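Local coordinates for translation initiation factor eIF-2B (Pyrococcus horikoshii, PDB 1VB5), which probably catalyses the exchange of GDP for GTP on initiation factor 2, as a member of the eIF-2B alpha/beta/delta subunit family, at residues Ile212-Ala217 and Lys257-Ile262. Residues are numbered along the deposited sequence; the frame is centred on the assembly and turned at random.
Sequences IPFYVA and KYVRGI
Arg260 and Tyr215 meet where the chain of 257-262 swings in beside strand 214-217. Followed outward, the arginine first sets CB over one face of the tyrosine ring, a CH-pi contact 3.8 Å from CB to the centroid of Tyr215. CG then rests on Pro213, with 3.6 Å between Arg260 CG and Pro213 CB. Bends at chi2 and chi3 (-64° and 81°) carry the chain away from the strand, and NE donates to a water that also accepts from Phe214 N. A long aliphatic stem with a polar tip thus suits this exposed position, while the flat ring offers CB a face toward its rim. A serine in place of Tyr215 would probably leave the arginine CB without its aromatic floor and the stem freer to move. Two backbone bonds fix the alignment: Arg260 N gives to Phe214 O (2.8 Å), and Val216 N to Gly261 O (3.0 Å, 174° at the hydrogen). Gly261 suits the close approach of the tyrosine, since it puts no side chain against that ring. Away from the tyrosine, Val216 CG2 packs on Val259 CG1 at 3.9 Å, branched apolar groups fitting a buried site. The contact joins strand 214-217 to parallel strand 261-264 in the mixed sheet of a probably Rossmann-like domain; strand 180-183 flanks 214-217 across from 261-264, and helices 200-209 and 78-106 pack on Phe214 and Tyr215 respectively.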
ATOM      1  N   ILE B 212     -10.163  -3.795  14.748  1.00 14.80           N
ATOM      2  CA  ILE B 212      -9.444  -5.051  14.625  1.00 18.76           C
ATOM      3  C   ILE B 212      -8.195  -4.928  15.495  1.00 15.95           C
ATOM      4  O   ILE B 212      -7.334  -4.090  15.238  1.00 14.16           O
ATOM      5  CB  ILE B 212      -9.046  -5.305  13.155  1.00 15.92           C
ATOM      6  CG1 ILE B 212     -10.314  -5.503  12.328  1.00 14.71           C
ATOM      7  CG2 ILE B 212      -8.158  -6.543  13.046  1.00 15.75           C
ATOM      8  CD1 ILE B 212     -10.174  -5.039  10.923  1.00 29.46           C
ATOM      9  N   PRO B 213      -8.100  -5.744  16.554  1.00 15.32           N
ATOM     10  CA  PRO B 213      -6.928  -5.682  17.434  1.00 17.44           C
ATOM     11  C   PRO B 213      -5.619  -5.841  16.684  1.00 14.85           C
ATOM     12  O   PRO B 213      -5.417  -6.802  15.942  1.00 15.85           O
ATOM     13  CB  PRO B 213      -7.189  -6.790  18.464  1.00 17.99           C
ATOM     14  CG  PRO B 213      -8.275  -7.637  17.844  1.00 30.81           C
ATOM     15  CD  PRO B 213      -9.113  -6.673  17.075  1.00 15.73           C
ATOM     16  N   PHE B 214      -4.734  -4.878  16.897  1.00 15.40           N
ATOM     17  CA  PHE B 214      -3.435  -4.817  16.231  1.00 16.47           C
ATOM     18  C   PHE B 214      -2.292  -5.139  17.197  1.00 19.55           C
ATOM     19  O   PHE B 214      -2.000  -4.357  18.100  1.00 14.70           O
ATOM     20  CB  PHE B 214      -3.254  -3.402  15.668  1.00 14.82           C
ATOM     21  CG  PHE B 214      -2.100  -3.248  14.718  1.00 14.37           C
ATOM     22  CD1 PHE B 214      -2.279  -3.437  13.351  1.00 12.44           C
ATOM     23  CD2 PHE B 214      -0.854  -2.844  15.179  1.00 14.38           C
ATOM     24  CE1 PHE B 214      -1.237  -3.214  12.459  1.00 17.25           C
ATOM     25  CE2 PHE B 214       0.200  -2.618  14.294  1.00 14.11           C
ATOM     26  CZ  PHE B 214       0.004  -2.803  12.929  1.00 18.15           C
ATOM     27  N   TYR B 215      -1.632  -6.277  16.996  1.00 21.77           N
ATOM     28  CA  TYR B 215      -0.521  -6.663  17.865  1.00 16.61           C
ATOM     29  C   TYR B 215       0.815  -6.638  17.150  1.00 14.86           C
ATOM     30  O   TYR B 215       0.910  -6.944  15.957  1.00 14.65           O
ATOM     31  CB  TYR B 215      -0.741  -8.062  18.450  1.00 15.24           C
ATOM     32  CG  TYR B 215      -1.796  -8.127  19.531  1.00 13.10           C
ATOM     33  CD1 TYR B 215      -3.158  -8.208  19.212  1.00 14.38           C
ATOM     34  CD2 TYR B 215      -1.432  -8.106  20.879  1.00 13.02           C
ATOM     35  CE1 TYR B 215      -4.127  -8.272  20.220  1.00 13.16           C
ATOM     36  CE2 TYR B 215      -2.389  -8.164  21.888  1.00  9.59           C
ATOM     37  CZ  TYR B 215      -3.729  -8.252  21.557  1.00 14.90           C
ATOM     38  OH  TYR B 215      -4.663  -8.359  22.570  1.00 20.76           O
ATOM     39  N   VAL B 216       1.848  -6.280  17.900  1.00 13.44           N
ATOM     40  CA  VAL B 216       3.200  -6.214  17.375  1.00 17.98           C
ATOM     41  C   VAL B 216       4.053  -7.250  18.102  1.00 20.84           C
ATOM     42  O   VAL B 216       4.023  -7.332  19.327  1.00 19.22           O
ATOM     43  CB  VAL B 216       3.809  -4.815  17.601  1.00 21.71           C
ATOM     44  CG1 VAL B 216       5.275  -4.803  17.161  1.00 23.76           C
ATOM     45  CG2 VAL B 216       3.003  -3.777  16.837  1.00 14.15           C
ATOM     46  N   ALA B 217       4.791  -8.053  17.344  1.00 21.29           N
ATOM     47  CA  ALA B 217       5.651  -9.073  17.937  1.00 18.99           C
ATOM     48  C   ALA B 217       7.084  -8.569  17.912  1.00 19.13           C
ATOM     49  O   ALA B 217       7.659  -8.369  16.840  1.00 16.72           O
ATOM     50  CB  ALA B 217       5.541 -10.375  17.148  1.00 19.81           C
ATOM     51  N   LYS B 257      -0.759   4.362  20.036  1.00 19.56           N
ATOM     52  CA  LYS B 257      -2.213   4.379  20.201  1.00 18.22           C
ATOM     53  C   LYS B 257      -2.990   3.485  19.241  1.00 15.18           C
ATOM     54  O   LYS B 257      -4.202   3.328  19.377  1.00 19.14           O
ATOM     55  CB  LYS B 257      -2.757   5.815  20.161  1.00 20.36           C
ATOM     56  CG  LYS B 257      -2.685   6.546  18.823  1.00 21.45           C
ATOM     57  CD  LYS B 257      -3.148   7.984  19.031  1.00 24.56           C
ATOM     58  CE  LYS B 257      -3.200   8.795  17.745  1.00 32.62           C
ATOM     59  NZ  LYS B 257      -3.604  10.212  18.021  1.00 24.26           N
ATOM     60  N   TYR B 258      -2.296   2.889  18.280  1.00 16.01           N
ATOM     61  CA  TYR B 258      -2.937   1.981  17.335  1.00 16.42           C
ATOM     62  C   TYR B 258      -2.490   0.541  17.615  1.00 21.04           C
ATOM     63  O   TYR B 258      -2.854  -0.384  16.888  1.00 20.34           O
ATOM     64  CB  TYR B 258      -2.566   2.355  15.901  1.00 18.51           C
ATOM     65  CG  TYR B 258      -2.969   3.758  15.521  1.00 17.86           C
ATOM     66  CD1 TYR B 258      -2.007   4.726  15.251  1.00 15.68           C
ATOM     67  CD2 TYR B 258      -4.313   4.115  15.425  1.00 16.58           C
ATOM     68  CE1 TYR B 258      -2.368   6.020  14.891  1.00 19.98           C
ATOM     69  CE2 TYR B 258      -4.689   5.407  15.065  1.00 21.34           C
ATOM     70  CZ  TYR B 258      -3.709   6.352  14.797  1.00 22.98           C
ATOM     71  OH  TYR B 258      -4.064   7.620  14.402  1.00 29.12           O
ATOM     72  N   VAL B 259      -1.710   0.362  18.680  1.00 18.85           N
ATOM     73  CA  VAL B 259      -1.189  -0.951  19.059  1.00 14.35           C
ATOM     74  C   VAL B 259      -1.841  -1.488  20.335  1.00 16.67           C
ATOM     75  O   VAL B 259      -1.789  -0.833  21.382  1.00 15.84           O
ATOM     76  CB  VAL B 259       0.343  -0.875  19.281  1.00 18.03           C
ATOM     77  CG1 VAL B 259       0.892  -2.244  19.675  1.00 15.18           C
ATOM     78  CG2 VAL B 259       1.032  -0.357  18.015  1.00 12.25           C
ATOM     79  N   ARG B 260      -2.461  -2.667  20.243  1.00 14.43           N
ATOM     80  CA  ARG B 260      -3.096  -3.303  21.397  1.00 16.16           C
ATOM     81  C   ARG B 260      -2.009  -3.683  22.401  1.00 15.31           C
ATOM     82  O   ARG B 260      -2.114  -3.408  23.593  1.00 18.44           O
ATOM     83  CB  ARG B 260      -3.822  -4.596  21.000  1.00 21.42           C
ATOM     84  CG  ARG B 260      -5.226  -4.473  20.425  1.00 29.41           C
ATOM     85  CD  ARG B 260      -6.209  -3.896  21.417  1.00 20.52           C
ATOM     86  NE  ARG B 260      -6.094  -2.447  21.474  1.00 20.06           N
ATOM     87  CZ  ARG B 260      -6.619  -1.697  22.431  1.00 16.10           C
ATOM     88  NH1 ARG B 260      -7.303  -2.264  23.418  1.00 15.21           N
ATOM     89  NH2 ARG B 260      -6.449  -0.380  22.404  1.00 18.29           N
ATOM     90  N   GLY B 261      -0.976  -4.351  21.902  1.00 19.08           N
ATOM     91  CA  GLY B 261       0.117  -4.774  22.757  1.00 12.75           C
ATOM     92  C   GLY B 261       1.314  -5.235  21.957  1.00 12.25           C
ATOM     93  O   GLY B 261       1.214  -5.462  20.751  1.00 14.28           O
ATOM     94  N   ILE B 262       2.455  -5.346  22.628  1.00 13.47           N
ATOM     95  CA  ILE B 262       3.689  -5.806  22.009  1.00 12.98           C
ATOM     96  C   ILE B 262       4.010  -7.161  22.640  1.00 19.43           C
ATOM     97  O   ILE B 262       4.193  -7.268  23.863  1.00 19.79           O
ATOM     98  CB  ILE B 262       4.839  -4.823  22.271  1.00 14.61           C
ATOM     99  CG1 ILE B 262       4.446  -3.436  21.741  1.00 14.76           C
ATOM    100  CG2 ILE B 262       6.119  -5.327  21.588  1.00 11.91           C
ATOM    101  CD1 ILE B 262       5.399  -2.323  22.078  1.00 13.02           C
TER
HETATM  102  O   HOH W   1      -5.425  -2.233  18.293  1.00 19.21           O